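Bile acid 7a-dehydratase, BaiE (Clostridium hiranonis DSM 13275, PDB 4L8P) probably catalyses the removal of the 7-alpha hydroxyl group of bile acids as water, using a SnoaL-like domain of the cystatin-like alpha+beta fold. Local coordinates at residues A[58-61]-A[62-65]; A[111-114]-A[115-118]; A[79-82]-A[83-87]. All blocks are in the same frame, centred on the assembly; numbering follows the deposited sequence.

Interaction 1. Residues A[58-61]-A[62-65]; sequences WDEL and ETTL
Thr63 and Thr64 each reach back three residues to a carbonyl that the end of the short helix 58-62 offers them. Thr63 OG1 donates to Glu60 O at 2.6 Å, in the plane of that carbonyl, while the backbone N of Thr63 comes to the same oxygen from above the plane, about 60° out of it. One residue on, the pattern recurs: Thr64 OG1 lies 2.7 Å from Leu61 O, again in plane, and Thr64 N completes the pair from above at 3.0 Å. Each of these two carbonyls is thus gripped by two donors from one residue. Both hydroxyls can double the backbone bond because OG1 stands between the backbone N and the carbonyl carbon, chi1 70° in Thr63 and 73° in Thr64; threonine suits both places because its hydroxyl folds back while its methyl stays beside the backbone N. Earlier, in the helix, Trp58 O is satisfied in the regular helical way by Glu62 N, at 3.0 Å. From there the chain tightens: i to i+3 bonds replace the i to i+4 bond, and a type I beta turn from Glu62 to Leu65, closed by Leu65 N on Glu62 O, carries it out of the helix within the SnoaL-like domain. Thr63 OG1 has a second partner in Lys48 NZ of helix 22-55, and the Thr64 backbone bonds to that of Ile158 in strand 155-172. On the apolar side, Leu61 CD2 lies 4.2 Å from Leu65 CD1, both side chains being buried. Asp59 and Glu62 carry like charges near each other, Asp59 OD1 to Glu62 OE1 4.6 Å, at the more open side, where they probably disfavour each other slightly. Trp58 turns its indole from the turn toward Leu90 and Ala91 of helix 83-93.

Interaction 2. Residues A[111-114]-A[115-118]; sequences IDSE and NTAT
The carboxylate of Glu114 and the amide of Asn115 lie side by side, stacked with their planes 17° apart; Glu114 OE2 is 3.7 Å from Asn115 ND2. One water joins them, donating to Glu114 OE1 and to Asn115 OD1 and accepting from Ser113 OG, though its bonds to Asn115 OD1 and Ser113 OG are unusually short and their details doubtful. The other flat group, the carboxylate of Asp112, takes the hydroxyl of Thr118 on the syn lone pair of OD2, at 2.7 Å. Ser113 OG in turn accepts from Asn115 N, at 3.3 Å with a nearly straight N-H angle of 169°, and lies 2.7 Å from Thr116 OG1. Serine's short side chain, with chi1 78° setting OG between its own backbone N and carbonyl carbon, brings the hydroxyl close enough for both. The backbone is held where Thr116 O accepts from both Asp112 N and Ser113 N, on the same face of its plane. Across the antiparallel non-hydrogen-bonded pair, Ile111 CD1 meets Ala117 CB at 4.0 Å. This beta hairpin connects strands 98-111 and 116-129; its apolar pair faces Ile42 of helix 22-55, while Thr118 OG1 bonds Lys148 and the Asn115 backbone bonds Lys151, both in strand 137-152.

Interaction 3. Residues A[79-82]-A[83-87]; sequences VFHS and PKEVT
His81 N and Glu85 OE1 form one of three hydrogen bonds that join the two residues after strand 79-80 to the first turn of helix 83-93. The bond is 2.9 Å long and fairly straight, 161° at the hydrogen, but the N-H meets the carboxylate from above its plane. Glu85 gets there with an extended chain, CG set beside its backbone N (chi1 -76°), which carries the carboxylate back past the start of the helix. The imidazole of His81 lies near the same oxygen, its plane almost perpendicular to the carboxylate, with His81 CD2 3.9 Å from Glu85 OE1. The second bond is the cap itself: Ser82 OG accepts from Glu85 N at 3.0 Å, its chi1 of 71° holding the hydroxyl oxygen over the first turn. Serine fits here because first-turn amides lack the helical carbonyl four residues back, and its hydroxyl supplies an acceptor. The third is the opening helical bond, Val86 N to Ser82 O at 3.2 Å.

The apolar contacts lie on another side of the turn. Phe80 and Val86 cross at about a right angle, Phe80 CB to Val86 CG2 being 3.8 Å, with Val86 CA over one face of the ring. Farther along the helix, the ring also meets that of Tyr89. Pro83, whose nitrogen has no hydrogen to give, suits the first helical position, where none is required; it packs on Leu65 and Tyr73.

A serine N-cap followed by proline is a familiar helix start, here the entry to helix 83-93 in the SnoaL-like domain. Glu85, three residues past the cap, bonds to His81 N, one residue before it, which resembles a capping box without being one.

Followed from the N terminus, the contacts come in the order interaction 1, interaction 3, interaction 2, in series, with none nesting in or crossing another. Interaction 1 ends helix 58-62 and sends the chain toward strand 73-74; interaction 3 turns it from strand 79-80 into helix 83-93; interaction 2 closes the hairpin between strands 98-111 and 116-129. The first two touch: Glu62 CG lies 3.5 Å from Pro83 CB, and Leu65 packs on Val86, so the short helix and its exit turn rest on the start of helix 83-93. Interaction 2 stands apart, its centre 21 Å from that of interaction 1 and 23 Å from that of interaction 3, but helix 22-55 packs against residues of both interactions 1 and 2.

Interaction 1. Residues A[58-61]-A[62-65]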
loop_
_atom_site.group_PDB
_atom_site.type_symbol
_atom_site.label_atom_id
_atom_site.label_comp_id
_atom_site.label_asym_id
_atom_site.label_seq_id
_atom_site.Cartn_x
_atom_site.Cartn_y
_atom_site.Cartn_z
ATOM N N TRP A 58 -20.671 4.286 9.265
ATOM C CA TRP A 58 -21.480 4.286 8.063
ATOM C C TRP A 58 -21.841 5.694 7.605
ATOM O O TRP A 58 -21.784 5.976 6.402
ATOM C CB TRP A 58 -22.726 3.420 8.220
ATOM C CG TRP A 58 -22.422 2.000 8.616
ATOM C CD1 TRP A 58 -22.911 1.323 9.715
ATOM C CD2 TRP A 58 -21.589 1.074 7.911
ATOM N NE1 TRP A 58 -22.406 0.032 9.733
ATOM C CE2 TRP A 58 -21.593 -0.140 8.643
ATOM C CE3 TRP A 58 -20.805 1.158 6.741
ATOM C CZ2 TRP A 58 -20.874 -1.282 8.219
ATOM C CZ3 TRP A 58 -20.073 0.013 6.324
ATOM C CH2 TRP A 58 -20.113 -1.180 7.079
ATOM N N ASP A 59 -22.148 6.574 8.563
ATOM C CA ASP A 59 -22.407 7.987 8.234
ATOM C C ASP A 59 -21.216 8.680 7.598
ATOM O O ASP A 59 -21.374 9.418 6.628
ATOM C CB ASP A 59 -22.834 8.784 9.476
ATOM C CG ASP A 59 -24.205 8.374 9.988
ATOM O OD1 ASP A 59 -24.997 7.828 9.199
ATOM O OD2 ASP A 59 -24.477 8.604 11.187
ATOM N N GLU A 60 -20.035 8.456 8.160
ATOM C CA GLU A 60 -18.791 8.964 7.554
ATOM C C GLU A 60 -18.497 8.346 6.180
ATOM O O GLU A 60 -18.133 9.063 5.232
ATOM C CB GLU A 60 -17.598 8.820 8.514
ATOM C CG GLU A 60 -16.406 9.679 8.100
ATOM C CD GLU A 60 -15.314 9.792 9.158
ATOM O OE1 GLU A 60 -15.404 9.153 10.237
ATOM O OE2 GLU A 60 -14.343 10.533 8.903
ATOM N N LEU A 61 -18.699 7.031 6.030
ATOM C CA LEU A 61 -18.528 6.405 4.717
ATOM C C LEU A 61 -19.418 7.058 3.656
ATOM O O LEU A 61 -19.015 7.268 2.506
ATOM C CB LEU A 61 -18.840 4.921 4.776
ATOM C CG LEU A 61 -18.487 4.162 3.485
ATOM C CD1 LEU A 61 -18.086 2.751 3.878
ATOM C CD2 LEU A 61 -19.645 4.049 2.496
ATOM N N GLU A 62 -20.650 7.394 4.033
ATOM C CA GLU A 62 -21.582 8.034 3.113
ATOM C C GLU A 62 -21.025 9.338 2.497
ATOM O O GLU A 62 -21.307 9.637 1.344
ATOM C CB GLU A 62 -22.915 8.337 3.836
ATOM C CG GLU A 62 -24.052 8.721 2.908
ATOM C CD GLU A 62 -25.376 8.922 3.647
ATOM O OE1 GLU A 62 -25.586 8.252 4.665
ATOM O OE2 GLU A 62 -26.197 9.734 3.181
ATOM N N THR A 63 -20.188 10.058 3.233
ATOM C CA THR A 63 -19.589 11.324 2.753
ATOM C C THR A 63 -18.540 11.128 1.651
ATOM O O THR A 63 -18.177 12.081 0.983
ATOM C CB THR A 63 -18.946 12.153 3.876
ATOM O OG1 THR A 63 -17.745 11.519 4.365
ATOM C CG2 THR A 63 -19.919 12.398 5.017
ATOM N N THR A 64 -18.059 9.898 1.467
ATOM C CA THR A 64 -17.135 9.584 0.372
ATOM C C THR A 64 -17.828 9.317 -0.970
ATOM O O THR A 64 -17.154 9.242 -1.993
ATOM C CB THR A 64 -16.238 8.361 0.717
ATOM O OG1 THR A 64 -17.014 7.154 0.666
ATOM C CG2 THR A 64 -15.547 8.534 2.076
ATOM N N LEU A 65 -19.150 9.148 -0.966
ATOM C CA LEU A 65 -19.930 8.772 -2.137
ATOM C C LEU A 65 -20.490 10.026 -2.771
ATOM O O LEU A 65 -20.899 10.993 -2.079
ATOM C CB LEU A 65 -21.086 7.821 -1.765
ATOM C CG LEU A 65 -20.681 6.557 -0.984
ATOM C CD1 LEU A 65 -21.902 5.706 -0.638
ATOM C CD2 LEU A 65 -19.651 5.751 -1.760
#

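Interaction 2. Residues A[111-114]-A[115-118]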
loop_
_atom_site.group_PDB
_atom_site.type_symbol
_atom_site.label_atom_id
_atom_site.label_comp_id
_atom_site.label_asym_id
_atom_site.label_seq_id
_atom_site.Cartn_x
_atom_site.Cartn_y
_atom_site.Cartn_z
ATOM N N ILE A 111 -6.287 11.195 -13.833
ATOM C CA ILE A 111 -7.216 12.323 -13.889
ATOM C C ILE A 111 -7.683 12.480 -15.353
ATOM O O ILE A 111 -6.881 12.724 -16.238
ATOM C CB ILE A 111 -6.582 13.608 -13.357
ATOM C CG1 ILE A 111 -5.883 13.382 -11.999
ATOM C CG2 ILE A 111 -7.628 14.730 -13.264
ATOM C CD1 ILE A 111 -6.739 12.850 -10.850
ATOM N N ASP A 112 -8.983 12.317 -15.578
ATOM C CA ASP A 112 -9.557 12.233 -16.922
ATOM C C ASP A 112 -10.042 13.573 -17.441
ATOM O O ASP A 112 -10.097 13.769 -18.644
ATOM C CB ASP A 112 -10.742 11.250 -16.935
ATOM C CG ASP A 112 -10.335 9.854 -16.612
ATOM O OD1 ASP A 112 -9.240 9.414 -17.060
ATOM O OD2 ASP A 112 -11.091 9.193 -15.869
ATOM N N SER A 113 -10.374 14.481 -16.541
ATOM C CA SER A 113 -10.821 15.831 -16.911
ATOM C C SER A 113 -10.636 16.726 -15.688
ATOM O O SER A 113 -9.993 16.323 -14.714
ATOM C CB SER A 113 -12.272 15.816 -17.453
ATOM O OG SER A 113 -13.243 15.729 -16.432
ATOM N N GLU A 114 -11.206 17.925 -15.720
ATOM C CA GLU A 114 -11.156 18.817 -14.564
ATOM C C GLU A 114 -11.947 18.298 -13.373
ATOM O O GLU A 114 -11.716 18.731 -12.252
ATOM C CB GLU A 114 -11.596 20.237 -14.950
ATOM C CG GLU A 114 -13.097 20.516 -15.054
ATOM C CD GLU A 114 -13.766 20.029 -16.365
ATOM O OE1 GLU A 114 -13.203 19.187 -17.104
ATOM O OE2 GLU A 114 -14.864 20.530 -16.669
ATOM N N ASN A 115 -12.888 17.380 -13.605
ATOM C CA ASN A 115 -13.797 16.913 -12.544
ATOM C C ASN A 115 -14.184 15.426 -12.611
ATOM O O ASN A 115 -15.179 15.010 -12.028
ATOM C CB ASN A 115 -15.058 17.806 -12.489
ATOM C CG ASN A 115 -15.793 17.862 -13.803
ATOM O OD1 ASN A 115 -15.531 17.085 -14.679
ATOM N ND2 ASN A 115 -16.693 18.825 -13.943
ATOM N N THR A 116 -13.374 14.638 -13.304
ATOM C CA THR A 116 -13.562 13.191 -13.407
ATOM C C THR A 116 -12.219 12.502 -13.358
ATOM O O THR A 116 -11.193 13.054 -13.767
ATOM C CB THR A 116 -14.325 12.761 -14.698
ATOM O OG1 THR A 116 -13.539 13.082 -15.847
ATOM C CG2 THR A 116 -15.669 13.378 -14.772
ATOM N N ALA A 117 -12.229 11.270 -12.859
ATOM C CA ALA A 117 -11.003 10.489 -12.772
ATOM C C ALA A 117 -11.308 9.031 -12.646
ATOM O O ALA A 117 -12.459 8.660 -12.332
ATOM C CB ALA A 117 -10.185 10.971 -11.568
ATOM N N THR A 118 -10.260 8.228 -12.847
ATOM C CA THR A 118 -10.328 6.762 -12.800
ATOM C C THR A 118 -9.234 6.310 -11.851
ATOM O O THR A 118 -8.143 6.875 -11.873
ATOM C CB THR A 118 -10.112 6.153 -14.205
ATOM O OG1 THR A 118 -11.141 6.621 -15.101
ATOM C CG2 THR A 118 -10.140 4.618 -14.187
HETATM O O HOH W 1 -15.252 17.041 -17.189
#

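Interaction 3. Residues A[79-82]-A[83-87]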
loop_
_atom_site.group_PDB
_atom_site.type_symbol
_atom_site.label_atom_id
_atom_site.label_comp_id
_atom_site.label_asym_id
_atom_site.label_seq_id
_atom_site.Cartn_x
_atom_site.Cartn_y
_atom_site.Cartn_z
ATOM N N VAL A 79 -26.043 -2.762 -7.121
ATOM C CA VAL A 79 -26.386 -1.436 -7.604
ATOM C C VAL A 79 -27.434 -0.811 -6.691
ATOM O O VAL A 79 -28.452 -1.436 -6.343
ATOM C CB VAL A 79 -26.829 -1.444 -9.101
ATOM C CG1 VAL A 79 -27.775 -2.592 -9.391
ATOM C CG2 VAL A 79 -27.449 -0.111 -9.506
ATOM N N PHE A 80 -27.165 0.437 -6.315
ATOM C CA PHE A 80 -28.048 1.237 -5.479
ATOM C C PHE A 80 -28.272 2.626 -6.085
ATOM O O PHE A 80 -27.544 3.085 -6.970
ATOM C CB PHE A 80 -27.483 1.319 -4.062
ATOM C CG PHE A 80 -27.112 -0.018 -3.502
ATOM C CD1 PHE A 80 -28.083 -0.833 -2.909
ATOM C CD2 PHE A 80 -25.823 -0.511 -3.653
ATOM C CE1 PHE A 80 -27.760 -2.094 -2.425
ATOM C CE2 PHE A 80 -25.498 -1.772 -3.154
ATOM C CZ PHE A 80 -26.460 -2.559 -2.552
ATOM N N HIS A 81 -29.271 3.324 -5.564
ATOM C CA HIS A 81 -29.693 4.595 -6.179
ATOM C C HIS A 81 -29.459 5.853 -5.339
ATOM O O HIS A 81 -29.738 6.953 -5.805
ATOM C CB HIS A 81 -31.151 4.446 -6.621
ATOM C CG HIS A 81 -31.344 3.297 -7.563
ATOM N ND1 HIS A 81 -30.938 3.342 -8.881
ATOM C CD2 HIS A 81 -31.808 2.042 -7.358
ATOM C CE1 HIS A 81 -31.187 2.181 -9.459
ATOM N NE2 HIS A 81 -31.715 1.374 -8.555
ATOM N N SER A 82 -28.915 5.683 -4.131
ATOM C CA SER A 82 -28.460 6.805 -3.316
ATOM C C SER A 82 -27.314 6.384 -2.397
ATOM O O SER A 82 -27.181 5.196 -2.108
ATOM C CB SER A 82 -29.624 7.319 -2.461
ATOM O OG SER A 82 -29.956 6.416 -1.435
ATOM N N PRO A 83 -26.540 7.358 -1.869
ATOM C CA PRO A 83 -25.562 7.017 -0.831
ATOM C C PRO A 83 -26.163 6.341 0.390
ATOM O O PRO A 83 -25.541 5.415 0.924
ATOM C CB PRO A 83 -24.966 8.375 -0.450
ATOM C CG PRO A 83 -25.087 9.180 -1.696
ATOM C CD PRO A 83 -26.424 8.776 -2.259
ATOM N N LYS A 84 -27.360 6.766 0.821
ATOM C CA LYS A 84 -28.002 6.142 1.969
ATOM C C LYS A 84 -28.365 4.680 1.721
ATOM O O LYS A 84 -28.275 3.850 2.623
ATOM C CB LYS A 84 -29.281 6.906 2.376
ATOM C CG LYS A 84 -29.898 6.384 3.664
ATOM C CD LYS A 84 -30.998 7.287 4.219
ATOM C CE LYS A 84 -30.544 8.122 5.405
ATOM N NZ LYS A 84 -31.711 8.777 6.058
ATOM N N GLU A 85 -28.815 4.374 0.511
ATOM C CA GLU A 85 -29.110 2.981 0.136
ATOM C C GLU A 85 -27.836 2.137 0.203
ATOM O O GLU A 85 -27.883 0.980 0.625
ATOM C CB GLU A 85 -29.744 2.869 -1.260
ATOM C CG GLU A 85 -31.227 3.254 -1.348
ATOM C CD GLU A 85 -31.851 2.954 -2.708
ATOM O OE1 GLU A 85 -31.147 2.393 -3.567
ATOM O OE2 GLU A 85 -33.064 3.261 -2.918
ATOM N N VAL A 86 -26.719 2.706 -0.227
ATOM C CA VAL A 86 -25.441 1.995 -0.159
ATOM C C VAL A 86 -25.100 1.675 1.301
ATOM O O VAL A 86 -24.786 0.525 1.623
ATOM C CB VAL A 86 -24.293 2.762 -0.813
ATOM C CG1 VAL A 86 -22.967 2.033 -0.571
ATOM C CG2 VAL A 86 -24.521 2.952 -2.313
ATOM N N THR A 87 -25.179 2.677 2.184
ATOM C CA THR A 87 -24.795 2.453 3.589
ATOM C C THR A 87 -25.809 1.596 4.355
ATOM O O THR A 87 -25.411 0.857 5.265
ATOM C CB THR A 87 -24.477 3.777 4.322
ATOM O OG1 THR A 87 -25.636 4.615 4.302
ATOM C CG2 THR A 87 -23.335 4.493 3.643
#